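Local coordinates for protein Alpha/beta hydrolase (Streptomyces albidoflavus, PDB 6KSU) that probably closes non-ribosomal peptides into rings by heterochiral macrolactamization, as a cyclase related to penicillin-binding proteins and serine beta-lactamases, at residues Q48-R53 with G259-L264; V84-T89 with Y323-A328; S333-I338 with L346-N351. One frame throughout, in Å; residues are numbered along the deposited sequence.

Overall arrangement
All three contacts draw on one antiparallel sheet, in which strands 46-53, 344-350, 332-339 and 322-329 lie side by side. Contact 3 forms the middle pair; its centre is about 7 Å from that of contact 1 and about 9 Å from that of contact 2, while the centres of contacts 1 and 2 are about 13 Å apart. Gln48 O meets Thr349 N at 2.8 Å, and Tyr323 O meets Ile338 N at 2.6 Å, so the sheet is continuous. The outer two contacts also touch directly, Leu264 CD2 of helix 261-268 lying 3.6 Å from Val84 CG1. Contact 2 holds Lys86, part of a probable SxxK active-site motif with Ser83.

Contact 1 of 3, residues Q48-R53 with G259-L264; sequences QLSVYR and GSATDL
Gln48 and Ser50, alternate residues of strand 46-53, both point at the first turn of helix 261-268 and hold it by its N-terminal end. Ala261 N donates to Gln48 OE1 over 3.0 Å, and the bond is nearly straight, 165° at the hydrogen, although the donor stands 40° out of the amide's carbonyl plane. Between the two polar side chains sits the methyl of Ala261: its CB is 3.6 Å from Gln48 CB and 3.4 Å from Ser50 OG. Beyond it the hydroxyls of Ser50 and Thr262 meet, OG to OG1 at 2.7 Å. Ser50 puts its oxygen there with OG anti to the carbonyl carbon, chi1 -62°.

The turn being gripped is a classical capping box. Ser260 is the N-cap, and its OG accepts from Asp263 N at 2.8 Å; in return Ser260 N gives its hydrogen to Asp263 OD2 at 3.1 Å, meeting the carboxylate from above its plane. Asp263 OD2 also takes a salt bridge from Arg225. This is the packing of a helix on one face of the antiparallel sheet of the beta-lactamase fold, with helix 23-41 on the opposite face, where Leu49 touches Val31 and Phe35.

A second shell positions Gln48 and Thr262. Gln48 OE1 accepts a further bond from Thr349 OG1 on the adjoining strand, and NE2 is bonded to the carbonyl oxygens of Thr74 and Thr77, so partners at both ends of this buried amide fix which way round it lies. Thr262 OG1 has its main partner in Glu59 OE1 on strand 56-63, and the carbonyl of Thr262 is bonded to Thr266 OG1 one helical turn further on.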
ATOM      1  N   GLN A  48     -15.026  -9.206   3.930  1.00 16.51           N
ATOM      2  CA  GLN A  48     -14.845  -9.371   5.365  1.00 22.19           C
ATOM      3  C   GLN A  48     -14.549  -8.008   5.950  1.00 19.33           C
ATOM      4  O   GLN A  48     -13.823  -7.213   5.345  1.00 18.70           O
ATOM      5  CB  GLN A  48     -13.697 -10.326   5.735  1.00 18.34           C
ATOM      6  CG  GLN A  48     -13.798 -11.724   5.178  1.00 22.87           C
ATOM      7  CD  GLN A  48     -12.458 -12.456   5.257  1.00 24.21           C
ATOM      8  OE1 GLN A  48     -11.396 -11.841   5.169  1.00 30.46           O
ATOM      9  NE2 GLN A  48     -12.510 -13.775   5.442  1.00 17.80           N
ATOM     10  N   LEU A  49     -15.137  -7.741   7.112  1.00 18.51           N
ATOM     11  CA  LEU A  49     -14.835  -6.561   7.904  1.00 23.33           C
ATOM     12  C   LEU A  49     -14.605  -7.024   9.331  1.00 20.89           C
ATOM     13  O   LEU A  49     -15.434  -7.739   9.908  1.00 21.12           O
ATOM     14  CB  LEU A  49     -15.958  -5.514   7.829  1.00 20.48           C
ATOM     15  CG  LEU A  49     -15.822  -4.277   8.733  1.00 21.39           C
ATOM     16  CD1 LEU A  49     -14.775  -3.259   8.188  1.00 23.09           C
ATOM     17  CD2 LEU A  49     -17.163  -3.610   8.915  1.00 22.73           C
ATOM     18  N   SER A  50     -13.456  -6.682   9.882  1.00 22.34           N
ATOM     19  CA  SER A  50     -13.163  -7.025  11.266  1.00 17.71           C
ATOM     20  C   SER A  50     -12.795  -5.746  11.986  1.00 17.12           C
ATOM     21  O   SER A  50     -12.003  -4.966  11.469  1.00 16.04           O
ATOM     22  CB  SER A  50     -12.032  -8.048  11.350  1.00 21.18           C
ATOM     23  OG  SER A  50     -12.411  -9.255  10.703  1.00 22.80           O
ATOM     24  N   VAL A  51     -13.386  -5.529  13.155  1.00 22.21           N
ATOM     25  CA  VAL A  51     -13.158  -4.334  13.958  1.00 22.25           C
ATOM     26  C   VAL A  51     -12.765  -4.760  15.360  1.00 25.37           C
ATOM     27  O   VAL A  51     -13.523  -5.476  16.025  1.00 23.68           O
ATOM     28  CB  VAL A  51     -14.404  -3.444  14.027  1.00 23.83           C
ATOM     29  CG1 VAL A  51     -14.090  -2.142  14.751  1.00 19.69           C
ATOM     30  CG2 VAL A  51     -14.966  -3.218  12.637  1.00 23.24           C
ATOM     31  N   TYR A  52     -11.590  -4.321  15.814  1.00 23.70           N
ATOM     32  CA  TYR A  52     -11.213  -4.453  17.211  1.00 23.50           C
ATOM     33  C   TYR A  52     -11.443  -3.104  17.875  1.00 27.26           C
ATOM     34  O   TYR A  52     -10.934  -2.081  17.408  1.00 25.47           O
ATOM     35  CB  TYR A  52      -9.768  -4.921  17.364  1.00 22.74           C
ATOM     36  CG  TYR A  52      -9.307  -5.033  18.801  1.00 25.12           C
ATOM     37  CD1 TYR A  52      -9.584  -6.170  19.580  1.00 29.44           C
ATOM     38  CD2 TYR A  52      -8.609  -3.992  19.390  1.00 24.73           C
ATOM     39  CE1 TYR A  52      -9.137  -6.247  20.916  1.00 28.10           C
ATOM     40  CE2 TYR A  52      -8.182  -4.055  20.679  1.00 29.57           C
ATOM     41  CZ  TYR A  52      -8.442  -5.178  21.450  1.00 26.00           C
ATOM     42  OH  TYR A  52      -7.977  -5.173  22.741  1.00 29.37           O
ATOM     43  N   ARG A  53     -12.240  -3.100  18.941  1.00 31.19           N
ATOM     44  CA  ARG A  53     -12.629  -1.859  19.592  1.00 31.60           C
ATOM     45  C   ARG A  53     -13.160  -2.175  20.986  1.00 35.32           C
ATOM     46  O   ARG A  53     -13.944  -3.113  21.165  1.00 35.38           O
ATOM     47  CB  ARG A  53     -13.680  -1.114  18.763  1.00 32.46           C
ATOM     48  CG  ARG A  53     -14.554  -0.184  19.595  1.00 39.20           C
ATOM     49  CD  ARG A  53     -15.082   0.993  18.801  1.00 41.11           C
ATOM     50  NE  ARG A  53     -16.159   0.623  17.899  1.00 39.90           N
ATOM     51  CZ  ARG A  53     -17.119   1.461  17.529  1.00 48.45           C
ATOM     52  NH1 ARG A  53     -17.127   2.706  17.997  1.00 42.04           N
ATOM     53  NH2 ARG A  53     -18.063   1.059  16.688  1.00 52.02           N
ATOM     54  N   GLY A 259      -4.793 -13.370   3.108  1.00 17.47           N
ATOM     55  CA  GLY A 259      -5.349 -13.687   4.406  1.00 20.56           C
ATOM     56  C   GLY A 259      -6.621 -12.923   4.665  1.00 20.56           C
ATOM     57  O   GLY A 259      -7.197 -12.313   3.758  1.00 18.52           O
ATOM     58  N   SER A 260      -7.022 -12.912   5.928  1.00 14.62           N
ATOM     59  CA  SER A 260      -8.336 -12.423   6.303  1.00 18.57           C
ATOM     60  C   SER A 260      -8.285 -11.027   6.900  1.00 15.98           C
ATOM     61  O   SER A 260      -7.263 -10.569   7.410  1.00 18.26           O
ATOM     62  CB  SER A 260      -8.990 -13.358   7.317  1.00 19.46           C
ATOM     63  OG  SER A 260      -8.593 -12.956   8.602  1.00 23.94           O
ATOM     64  N   ALA A 261      -9.446 -10.383   6.895  1.00 19.76           N
ATOM     65  CA  ALA A 261      -9.613  -9.151   7.660  1.00 22.06           C
ATOM     66  C   ALA A 261      -9.144  -9.337   9.090  1.00 16.21           C
ATOM     67  O   ALA A 261      -8.482  -8.467   9.655  1.00 17.07           O
ATOM     68  CB  ALA A 261     -11.087  -8.718   7.646  1.00 13.42           C
ATOM     69  N   THR A 262      -9.505 -10.469   9.702  1.00 17.84           N
ATOM     70  CA  THR A 262      -9.193 -10.701  11.108  1.00 20.37           C
ATOM     71  C   THR A 262      -7.695 -10.881  11.320  1.00 22.41           C
ATOM     72  O   THR A 262      -7.154 -10.438  12.341  1.00 22.07           O
ATOM     73  CB  THR A 262      -9.973 -11.921  11.602  1.00 21.51           C
ATOM     74  OG1 THR A 262     -11.342 -11.549  11.753  1.00 18.72           O
ATOM     75  CG2 THR A 262      -9.447 -12.439  12.957  1.00 22.38           C
ATOM     76  N   ASP A 263      -7.016 -11.542  10.375  1.00 17.57           N
ATOM     77  CA  ASP A 263      -5.553 -11.634  10.412  1.00 20.70           C
ATOM     78  C   ASP A 263      -4.906 -10.243  10.483  1.00 19.82           C
ATOM     79  O   ASP A 263      -3.997 -10.011  11.289  1.00 19.66           O
ATOM     80  CB  ASP A 263      -5.029 -12.414   9.181  1.00 17.87           C
ATOM     81  CG  ASP A 263      -5.471 -13.883   9.163  1.00 21.22           C
ATOM     82  OD1 ASP A 263      -5.869 -14.408  10.235  1.00 25.19           O
ATOM     83  OD2 ASP A 263      -5.422 -14.529   8.083  1.00 14.67           O
ATOM     84  N   LEU A 264      -5.382  -9.297   9.653  1.00 15.66           N
ATOM     85  CA  LEU A 264      -4.787  -7.966   9.616  1.00 18.52           C
ATOM     86  C   LEU A 264      -5.023  -7.217  10.914  1.00 19.07           C
ATOM     87  O   LEU A 264      -4.149  -6.467  11.371  1.00 17.60           O
ATOM     88  CB  LEU A 264      -5.347  -7.146   8.454  1.00 18.01           C
ATOM     89  CG  LEU A 264      -4.986  -7.514   7.018  1.00 17.54           C
ATOM     90  CD1 LEU A 264      -5.719  -6.564   6.058  1.00 18.18           C
ATOM     91  CD2 LEU A 264      -3.485  -7.439   6.770  1.00 17.03           C
TER

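Contact 2 of 3, residues V84-T89 with Y323-A328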
ATOM      1  N   VAL A  84      -1.103  -4.239   1.027  1.00 15.36           N
ATOM      2  CA  VAL A  84      -1.184  -4.291   2.486  1.00 20.17           C
ATOM      3  C   VAL A  84      -0.128  -5.262   3.018  1.00 15.79           C
ATOM      4  O   VAL A  84       0.285  -5.149   4.176  1.00 16.82           O
ATOM      5  CB  VAL A  84      -2.632  -4.629   2.969  1.00 19.99           C
ATOM      6  CG1 VAL A  84      -2.724  -4.755   4.508  1.00 13.89           C
ATOM      7  CG2 VAL A  84      -3.640  -3.551   2.499  1.00 19.84           C
ATOM      8  N   THR A  85       0.374  -6.164   2.156  1.00 15.58           N
ATOM      9  CA  THR A  85       1.489  -7.042   2.508  1.00 18.19           C
ATOM     10  C   THR A  85       2.677  -6.272   3.097  1.00 21.09           C
ATOM     11  O   THR A  85       3.447  -6.821   3.903  1.00 20.81           O
ATOM     12  CB  THR A  85       1.930  -7.822   1.253  1.00 19.30           C
ATOM     13  OG1 THR A  85       0.832  -8.597   0.732  1.00 20.72           O
ATOM     14  CG2 THR A  85       3.102  -8.769   1.573  1.00 14.55           C
ATOM     15  N   LYS A  86       2.862  -5.013   2.683  1.00 26.56           N
ATOM     16  CA  LYS A  86       4.030  -4.245   3.119  1.00 20.85           C
ATOM     17  C   LYS A  86       4.015  -4.010   4.622  1.00 20.16           C
ATOM     18  O   LYS A  86       5.074  -3.845   5.243  1.00 20.34           O
ATOM     19  CB  LYS A  86       4.079  -2.900   2.373  1.00 16.44           C
ATOM     20  CG  LYS A  86       4.433  -3.049   0.929  1.00 16.89           C
ATOM     21  CD  LYS A  86       4.257  -1.741   0.180  1.00 19.02           C
ATOM     22  CE  LYS A  86       4.826  -1.902  -1.209  1.00 18.43           C
ATOM     23  NZ  LYS A  86       3.859  -2.605  -2.103  1.00 17.29           N
ATOM     24  N   PHE A  87       2.832  -3.964   5.222  1.00 20.27           N
ATOM     25  CA  PHE A  87       2.762  -3.797   6.667  1.00 22.91           C
ATOM     26  C   PHE A  87       3.290  -5.037   7.391  1.00 20.60           C
ATOM     27  O   PHE A  87       3.927  -4.920   8.434  1.00 21.96           O
ATOM     28  CB  PHE A  87       1.324  -3.448   7.047  1.00 20.18           C
ATOM     29  CG  PHE A  87       1.029  -3.472   8.521  1.00 15.20           C
ATOM     30  CD1 PHE A  87       1.496  -2.478   9.357  1.00 20.35           C
ATOM     31  CD2 PHE A  87       0.201  -4.447   9.048  1.00 21.81           C
ATOM     32  CE1 PHE A  87       1.195  -2.475  10.721  1.00 21.83           C
ATOM     33  CE2 PHE A  87      -0.105  -4.457  10.407  1.00 22.66           C
ATOM     34  CZ  PHE A  87       0.400  -3.467  11.244  1.00 21.03           C
ATOM     35  N   LEU A  88       3.105  -6.220   6.820  1.00 17.81           N
ATOM     36  CA  LEU A  88       3.613  -7.418   7.486  1.00 20.57           C
ATOM     37  C   LEU A  88       5.094  -7.602   7.213  1.00 20.49           C
ATOM     38  O   LEU A  88       5.854  -7.979   8.115  1.00 21.58           O
ATOM     39  CB  LEU A  88       2.803  -8.628   7.037  1.00 17.39           C
ATOM     40  CG  LEU A  88       1.400  -8.264   7.529  1.00 15.97           C
ATOM     41  CD1 LEU A  88       0.418  -8.128   6.375  1.00 15.76           C
ATOM     42  CD2 LEU A  88       0.922  -9.240   8.561  1.00 20.82           C
ATOM     43  N   THR A  89       5.516  -7.297   5.984  1.00 20.17           N
ATOM     44  CA  THR A  89       6.935  -7.266   5.664  1.00 21.05           C
ATOM     45  C   THR A  89       7.670  -6.272   6.556  1.00 18.90           C
ATOM     46  O   THR A  89       8.753  -6.569   7.082  1.00 18.86           O
ATOM     47  CB  THR A  89       7.120  -6.916   4.188  1.00 16.94           C
ATOM     48  OG1 THR A  89       6.806  -8.074   3.416  1.00 18.12           O
ATOM     49  CG2 THR A  89       8.587  -6.482   3.910  1.00 17.04           C
ATOM     50  N   TYR A 323      -3.582   5.420  10.998  1.00 23.41           N
ATOM     51  CA  TYR A 323      -2.510   4.768  10.276  1.00 22.03           C
ATOM     52  C   TYR A 323      -3.043   3.521   9.597  1.00 21.18           C
ATOM     53  O   TYR A 323      -3.987   2.893  10.081  1.00 28.07           O
ATOM     54  CB  TYR A 323      -1.336   4.424  11.213  1.00 24.87           C
ATOM     55  CG  TYR A 323      -0.847   5.640  11.975  1.00 26.02           C
ATOM     56  CD1 TYR A 323       0.180   6.414  11.472  1.00 27.92           C
ATOM     57  CD2 TYR A 323      -1.454   6.036  13.170  1.00 22.38           C
ATOM     58  CE1 TYR A 323       0.619   7.549  12.145  1.00 32.38           C
ATOM     59  CE2 TYR A 323      -1.026   7.156  13.853  1.00 27.33           C
ATOM     60  CZ  TYR A 323       0.017   7.913  13.341  1.00 29.10           C
ATOM     61  OH  TYR A 323       0.446   9.040  14.008  1.00 22.81           O
ATOM     62  N   GLY A 324      -2.419   3.162   8.477  1.00 19.24           N
ATOM     63  CA  GLY A 324      -2.737   1.906   7.843  1.00 23.33           C
ATOM     64  C   GLY A 324      -2.042   1.695   6.518  1.00 24.00           C
ATOM     65  O   GLY A 324      -0.893   2.106   6.331  1.00 21.73           O
ATOM     66  N   HIS A 325      -2.739   1.046   5.594  1.00 21.88           N
ATOM     67  CA  HIS A 325      -2.194   0.695   4.291  1.00 20.36           C
ATOM     68  C   HIS A 325      -3.360   0.260   3.427  1.00 24.90           C
ATOM     69  O   HIS A 325      -4.387  -0.193   3.934  1.00 21.57           O
ATOM     70  CB  HIS A 325      -1.156  -0.429   4.395  1.00 18.83           C
ATOM     71  CG  HIS A 325      -0.028  -0.296   3.427  1.00 22.44           C
ATOM     72  ND1 HIS A 325      -0.186  -0.501   2.072  1.00 19.38           N
ATOM     73  CD2 HIS A 325       1.283   0.007   3.615  1.00 21.49           C
ATOM     74  CE1 HIS A 325       0.978  -0.331   1.466  1.00 19.45           C
ATOM     75  NE2 HIS A 325       1.886  -0.018   2.378  1.00 19.01           N
ATOM     76  N   ASP A 326      -3.185   0.406   2.117  1.00 22.12           N
ATOM     77  CA  ASP A 326      -4.178   0.023   1.138  1.00 19.10           C
ATOM     78  C   ASP A 326      -3.562  -0.984   0.183  1.00 20.71           C
ATOM     79  O   ASP A 326      -2.343  -1.143   0.097  1.00 17.03           O
ATOM     80  CB  ASP A 326      -4.692   1.231   0.319  1.00 24.67           C
ATOM     81  CG  ASP A 326      -5.474   2.223   1.152  1.00 26.42           C
ATOM     82  OD1 ASP A 326      -6.098   1.826   2.171  1.00 27.78           O
ATOM     83  OD2 ASP A 326      -5.445   3.412   0.782  1.00 31.43           O
ATOM     84  N   GLY A 327      -4.424  -1.665  -0.539  1.00 16.83           N
ATOM     85  CA  GLY A 327      -3.959  -2.613  -1.523  1.00 21.12           C
ATOM     86  C   GLY A 327      -5.088  -3.102  -2.391  1.00 23.41           C
ATOM     87  O   GLY A 327      -6.258  -3.082  -1.976  1.00 16.46           O
ATOM     88  N   ALA A 328      -4.734  -3.531  -3.605  1.00 24.53           N
ATOM     89  CA  ALA A 328      -5.687  -4.110  -4.549  1.00 23.27           C
ATOM     90  C   ALA A 328      -4.932  -4.959  -5.562  1.00 23.42           C
ATOM     91  O   ALA A 328      -3.989  -4.487  -6.198  1.00 30.12           O
ATOM     92  CB  ALA A 328      -6.496  -3.011  -5.255  1.00 22.90           C
TER
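The imidazole of His325 and the peptide joining Asp326 to Gly327 are the flat groups here, and Lys86 of helix 85-98 and Val84 just ahead of it in the chain pack on them. Lys86 runs obliquely past the imidazole with its aliphatic part: CB is 3.6 Å and CD 3.7 Å from His325 NE2. At the other nitrogen, ND1 donates to Asp326 O over 3.0 Å with the acceptor in the ring plane, which pins the rotation of the ring against its own strand. Val84 sets a methyl over the face of the peptide that joins Asp326 to Gly327, CG2 standing 3.5 Å above Asp326 C. With CG2 anti to the carbonyl carbon, this methyl is turned to the strand while CG1 goes to Leu264 of helix 261-268. The backbones come close beside it, Val84 CA and Gly327 CA being 5.2 Å apart, where the glycine brings no side chain between them.

Lys86 bends at its last torsion (chi4 80°), and NZ ends 5.5 Å from His325 NE2. Lys86 NZ is bonded instead to Asn176 OD1 and Ala254 O, with weak bonds to Ser83 OG and Tyr174 OH. Ser83 and Lys86 fit the SxxK motif of serine beta-lactamases and penicillin-binding proteins, and Tyr174 with Asn176 fits the second motif. His325 to Gly327 resemble the His-x-Gly form of the third, so this contact probably brings two walls of the active site together.

Behind this site, Phe87 packs on Leu336 and Ile338 of strand 332-339 and on Ala267 of helix 261-268, while Leu88 touches Met198 of helix 194-206. Helix 85-98 is thus packed beside helices 261-268 and 194-206, with its start against strand 322-329, which is paired with strands 313-315 and 332-339.

Contact 3 of 3, residues S333-I338 with L346-N351; sequences SCNLRI and LALTAN
Leu346, Ser333 and Asn335 lose the most surface to this pairing, and each sits in a hydrogen-bonded pair of an antiparallel hairpin whose strand axes run 4.7 Å apart at 178°. At one end Ser333 N donates to Ala350 O over 2.9 Å and Ser333 O accepts from Ala350 N; on the same face Ser333 OG packs 3.7 Å from Ala350 CB. In the middle Asn335 exchanges two bonds with Leu348, the one from Leu348 N to Asn335 O measuring 2.8 Å. Leu346 closes the far end against Arg337, and its CD1 lies 4.3 Å from Arg337 CB.

Trp359 of helix 355-365 covers this face, touching Asn335, Arg337, Leu346 and Leu348. Leu336 and Ala347 point to the other, where Leu336 CD1 and Ala347 CB meet at 4.3 Å. Arg337 bends at chi2 (-69°) and turns NH1 back onto Leu336 O at 2.8 Å.

Six main-chain bonds carry the pairing, and side chains across it add chiefly loose packing. The polar ends of Asn335 and Arg337 instead meet at Asp326 on the next strand, which would probably stabilise its negative charge.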
ATOM      1  N   SER A 333      -9.663  -5.919  -3.178  1.00 27.93           N
ATOM      2  CA  SER A 333      -9.103  -4.779  -2.478  1.00 21.06           C
ATOM      3  C   SER A 333      -8.954  -5.163  -1.019  1.00 25.79           C
ATOM      4  O   SER A 333      -9.573  -6.129  -0.537  1.00 15.63           O
ATOM      5  CB  SER A 333      -9.979  -3.519  -2.592  1.00 22.28           C
ATOM      6  OG  SER A 333     -11.277  -3.759  -2.076  1.00 26.83           O
ATOM      7  N   CYS A 334      -8.153  -4.362  -0.315  1.00 21.57           N
ATOM      8  CA  CYS A 334      -7.849  -4.622   1.085  1.00 22.91           C
ATOM      9  C   CYS A 334      -7.425  -3.324   1.761  1.00 18.09           C
ATOM     10  O   CYS A 334      -6.550  -2.632   1.254  1.00 17.43           O
ATOM     11  CB  CYS A 334      -6.751  -5.677   1.161  1.00 20.53           C
ATOM     12  SG  CYS A 334      -6.090  -5.908   2.754  1.00 24.18           S
ATOM     13  N   ASN A 335      -8.029  -3.003   2.907  1.00 20.12           N
ATOM     14  CA  ASN A 335      -7.732  -1.773   3.630  1.00 21.10           C
ATOM     15  C   ASN A 335      -7.585  -2.073   5.111  1.00 22.46           C
ATOM     16  O   ASN A 335      -8.408  -2.784   5.677  1.00 20.80           O
ATOM     17  CB  ASN A 335      -8.825  -0.700   3.484  1.00 24.52           C
ATOM     18  CG  ASN A 335      -9.121  -0.357   2.046  1.00 26.86           C
ATOM     19  OD1 ASN A 335      -9.962  -0.999   1.401  1.00 25.05           O
ATOM     20  ND2 ASN A 335      -8.423   0.656   1.530  1.00 19.85           N
ATOM     21  N   LEU A 336      -6.551  -1.490   5.727  1.00 20.19           N
ATOM     22  CA  LEU A 336      -6.260  -1.617   7.146  1.00 23.25           C
ATOM     23  C   LEU A 336      -6.142  -0.231   7.761  1.00 23.18           C
ATOM     24  O   LEU A 336      -5.561   0.680   7.155  1.00 22.17           O
ATOM     25  CB  LEU A 336      -4.956  -2.403   7.386  1.00 22.45           C
ATOM     26  CG  LEU A 336      -4.388  -2.336   8.806  1.00 22.25           C
ATOM     27  CD1 LEU A 336      -5.341  -2.981   9.808  1.00 22.00           C
ATOM     28  CD2 LEU A 336      -3.055  -3.024   8.846  1.00 19.65           C
ATOM     29  N   ARG A 337      -6.678  -0.072   8.973  1.00 20.12           N
ATOM     30  CA  ARG A 337      -6.649   1.223   9.647  1.00 23.04           C
ATOM     31  C   ARG A 337      -6.502   1.014  11.139  1.00 24.83           C
ATOM     32  O   ARG A 337      -7.231   0.206  11.727  1.00 20.97           O
ATOM     33  CB  ARG A 337      -7.915   2.045   9.366  1.00 19.79           C
ATOM     34  CG  ARG A 337      -8.061   2.483   7.933  1.00 23.28           C
ATOM     35  CD  ARG A 337      -7.007   3.536   7.533  1.00 20.47           C
ATOM     36  NE  ARG A 337      -7.278   4.096   6.213  1.00 20.51           N
ATOM     37  CZ  ARG A 337      -6.949   3.507   5.063  1.00 24.67           C
ATOM     38  NH1 ARG A 337      -6.304   2.345   5.069  1.00 22.18           N
ATOM     39  NH2 ARG A 337      -7.229   4.092   3.899  1.00 24.33           N
ATOM     40  N   ILE A 338      -5.589   1.772  11.750  1.00 22.30           N
ATOM     41  CA  ILE A 338      -5.222   1.617  13.156  1.00 22.14           C
ATOM     42  C   ILE A 338      -5.252   2.983  13.824  1.00 25.11           C
ATOM     43  O   ILE A 338      -4.683   3.945  13.298  1.00 24.89           O
ATOM     44  CB  ILE A 338      -3.815   1.018  13.304  1.00 19.84           C
ATOM     45  CG1 ILE A 338      -3.688  -0.311  12.559  1.00 17.17           C
ATOM     46  CG2 ILE A 338      -3.441   0.913  14.745  1.00 19.39           C
ATOM     47  CD1 ILE A 338      -2.271  -0.748  12.376  1.00 20.20           C
ATOM     48  N   LEU A 346      -9.347  -1.774  12.312  1.00 24.52           N
ATOM     49  CA  LEU A 346     -10.373  -2.340  11.459  1.00 22.04           C
ATOM     50  C   LEU A 346      -9.762  -2.631  10.101  1.00 20.55           C
ATOM     51  O   LEU A 346      -8.902  -1.892   9.612  1.00 23.74           O
ATOM     52  CB  LEU A 346     -11.587  -1.421  11.319  1.00 23.46           C
ATOM     53  CG  LEU A 346     -11.565  -0.045  10.645  1.00 27.42           C
ATOM     54  CD1 LEU A 346     -11.623  -0.153   9.179  1.00 23.05           C
ATOM     55  CD2 LEU A 346     -12.809   0.679  11.075  1.00 33.01           C
ATOM     56  N   ALA A 347     -10.189  -3.720   9.514  1.00 14.92           N
ATOM     57  CA  ALA A 347      -9.655  -4.185   8.253  1.00 15.38           C
ATOM     58  C   ALA A 347     -10.825  -4.589   7.394  1.00 22.00           C
ATOM     59  O   ALA A 347     -11.834  -5.085   7.904  1.00 17.32           O
ATOM     60  CB  ALA A 347      -8.705  -5.364   8.425  1.00 16.94           C
ATOM     61  N   LEU A 348     -10.699  -4.347   6.095  1.00 17.01           N
ATOM     62  CA  LEU A 348     -11.741  -4.709   5.149  1.00 19.23           C
ATOM     63  C   LEU A 348     -11.078  -5.473   4.022  1.00 20.55           C
ATOM     64  O   LEU A 348     -10.059  -5.012   3.486  1.00 14.92           O
ATOM     65  CB  LEU A 348     -12.460  -3.457   4.624  1.00 19.56           C
ATOM     66  CG  LEU A 348     -13.500  -3.652   3.535  1.00 17.66           C
ATOM     67  CD1 LEU A 348     -14.695  -4.344   4.100  1.00 16.21           C
ATOM     68  CD2 LEU A 348     -13.870  -2.332   2.873  1.00 22.28           C
ATOM     69  N   THR A 349     -11.610  -6.659   3.698  1.00 14.87           N
ATOM     70  CA  THR A 349     -11.235  -7.337   2.462  1.00 15.32           C
ATOM     71  C   THR A 349     -12.463  -7.442   1.568  1.00 22.43           C
ATOM     72  O   THR A 349     -13.587  -7.595   2.055  1.00 17.10           O
ATOM     73  CB  THR A 349     -10.602  -8.718   2.696  1.00 16.98           C
ATOM     74  OG1 THR A 349     -11.482  -9.602   3.424  1.00 16.94           O
ATOM     75  CG2 THR A 349      -9.272  -8.572   3.449  1.00 19.91           C
ATOM     76  N   ALA A 350     -12.249  -7.296   0.262  1.00 18.22           N
ATOM     77  CA  ALA A 350     -13.330  -7.423  -0.696  1.00 22.32           C
ATOM     78  C   ALA A 350     -12.759  -8.077  -1.937  1.00 23.74           C
ATOM     79  O   ALA A 350     -11.581  -7.909  -2.252  1.00 27.90           O
ATOM     80  CB  ALA A 350     -13.984  -6.071  -1.014  1.00 17.84           C
ATOM     81  N   ASN A 351     -13.595  -8.843  -2.627  1.00 22.22           N
ATOM     82  CA  ASN A 351     -13.127  -9.607  -3.769  1.00 22.98           C
ATOM     83  C   ASN A 351     -13.905  -9.264  -5.041  1.00 24.87           C
ATOM     84  O   ASN A 351     -14.051 -10.107  -5.925  1.00 21.59           O
ATOM     85  CB  ASN A 351     -13.145 -11.118  -3.472  1.00 20.11           C
ATOM     86  CG  ASN A 351     -14.563 -11.735  -3.406  1.00 24.29           C
ATOM     87  OD1 ASN A 351     -15.542 -11.066  -3.074  1.00 28.48           O
ATOM     88  ND2 ASN A 351     -14.656 -13.036  -3.693  1.00 20.80           N
TER